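Local coordinates for sugar ABC transporter substrate-binding protein, BlMnBP1 (Bifidobacterium animalis subsp. lactis ATCC 27673, PDB 6I5R) that probably delivers manno-oligosaccharides, such as the mannobiose bound here, to an ABC transporter as its extracellular substrate-binding component, at residues 168-171 with 172-175. Residues are numbered along the deposited sequence; the frame is centred on the assembly and turned at random.
Sequences PKTP and EEFQ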
# COMPACT_ATOMS: atom_id res chain seq x y z
N PRO A 168 -15.35 14.14 -8.23
CA PRO A 168 -14.91 15.22 -7.35
C PRO A 168 -13.40 15.35 -7.35
O PRO A 168 -12.68 14.36 -7.39
CB PRO A 168 -15.43 14.79 -5.96
CG PRO A 168 -15.63 13.31 -6.05
CD PRO A 168 -16.02 13.05 -7.51
N LYS A 169 -12.92 16.59 -7.29
CA LYS A 169 -11.50 16.86 -7.36
C LYS A 169 -10.95 17.63 -6.17
O LYS A 169 -9.74 17.85 -6.11
CB LYS A 169 -11.18 17.63 -8.65
CG LYS A 169 -11.48 16.84 -9.92
CD LYS A 169 -11.35 17.71 -11.18
CE LYS A 169 -10.01 18.39 -11.33
NZ LYS A 169 -10.08 19.56 -12.28
N THR A 170 -11.81 18.08 -5.27
CA THR A 170 -11.43 18.79 -4.06
C THR A 170 -12.17 18.15 -2.90
O THR A 170 -13.15 17.43 -3.09
CB THR A 170 -11.81 20.26 -4.15
OG1 THR A 170 -13.24 20.35 -3.99
CG2 THR A 170 -11.37 20.83 -5.51
N PRO A 171 -11.73 18.40 -1.67
CA PRO A 171 -12.47 17.85 -0.52
C PRO A 171 -13.89 18.37 -0.44
O PRO A 171 -14.80 17.62 -0.06
CB PRO A 171 -11.62 18.28 0.68
CG PRO A 171 -10.21 18.29 0.12
CD PRO A 171 -10.40 18.91 -1.27
N GLU A 172 -14.10 19.64 -0.80
CA GLU A 172 -15.44 20.21 -0.69
C GLU A 172 -16.39 19.56 -1.69
O GLU A 172 -17.54 19.25 -1.35
CB GLU A 172 -15.38 21.72 -0.87
CG GLU A 172 -14.51 22.41 0.20
CD GLU A 172 -13.05 22.71 -0.21
OE1 GLU A 172 -12.39 21.87 -0.91
OE2 GLU A 172 -12.58 23.82 0.20
N GLU A 173 -15.92 19.33 -2.92
CA GLU A 173 -16.70 18.61 -3.91
C GLU A 173 -17.00 17.18 -3.45
O GLU A 173 -18.12 16.70 -3.61
CB GLU A 173 -15.97 18.60 -5.26
CG GLU A 173 -15.71 20.01 -5.87
CD GLU A 173 -15.16 19.97 -7.30
OE1 GLU A 173 -14.70 18.90 -7.76
OE2 GLU A 173 -15.19 21.05 -7.98
N PHE A 174 -16.02 16.51 -2.85
CA PHE A 174 -16.24 15.14 -2.37
C PHE A 174 -17.37 15.10 -1.33
O PHE A 174 -18.27 14.27 -1.42
CB PHE A 174 -14.94 14.57 -1.77
CG PHE A 174 -14.98 13.08 -1.47
CD1 PHE A 174 -15.26 12.15 -2.47
CD2 PHE A 174 -14.72 12.60 -0.20
CE1 PHE A 174 -15.26 10.80 -2.18
CE2 PHE A 174 -14.74 11.25 0.07
CZ PHE A 174 -15.00 10.36 -0.92
N GLN A 175 -17.29 15.96 -0.31
CA GLN A 175 -18.33 16.00 0.72
C GLN A 175 -19.70 16.34 0.11
O GLN A 175 -20.73 15.77 0.51
CB GLN A 175 -17.96 17.02 1.81
CG GLN A 175 -16.68 16.68 2.66
CD GLN A 175 -16.78 15.34 3.38
OE1 GLN A 175 -17.87 14.95 3.83
NE2 GLN A 175 -15.64 14.63 3.51
O HOH W 1 -13.46 15.56 1.89
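The N-terminus of helix 171-184 is capped by Thr-170, whose OG1 accepts the amide of Glu-173 in a nearly straight bond (N to OG1 3.1 Å, 170° at the hydrogen). The hydroxyl reaches it because chi1 of 74° turns OG1 in over the start of the helix; threonine suits an N-cap by offering a short acceptor to an amide of the first turn, which has no carbonyl of a preceding helical turn to bond to. The side chain of Glu-173 turns back along the loop: extended beyond CG (chi2 -171°), it runs past OG1 and brings OE1 to Lys-169 N at 3.0 Å, met on the anti side of the carboxylate. Side-chain bonds thus tie the first turn to the N-cap and to the residue before it. With an alanine in place of this glutamate, the amide of Lys-169 would probably lose its carboxylate acceptor, and the loop one of its ties to the helix. Pro-171 fits the first helical turn, where its missing N-H costs no helix bond, and its carbonyl accepts Gln-175 N at 3.0 Å while a water bridges that same O to Gln-175 NE2; Gln-175 OE1 is hydrogen-bonded to Asn-253 ND2. The amide of Phe-174 donates to Thr-170 O (3.0 Å), the first i to i+4 bond of the helix. On the buried side, Pro-168 CG meets the edge of the Phe-174 ring, at 3.8 Å from CD1, a ring that also packs on Thr-246 of helix 239-252 and on Pro-306.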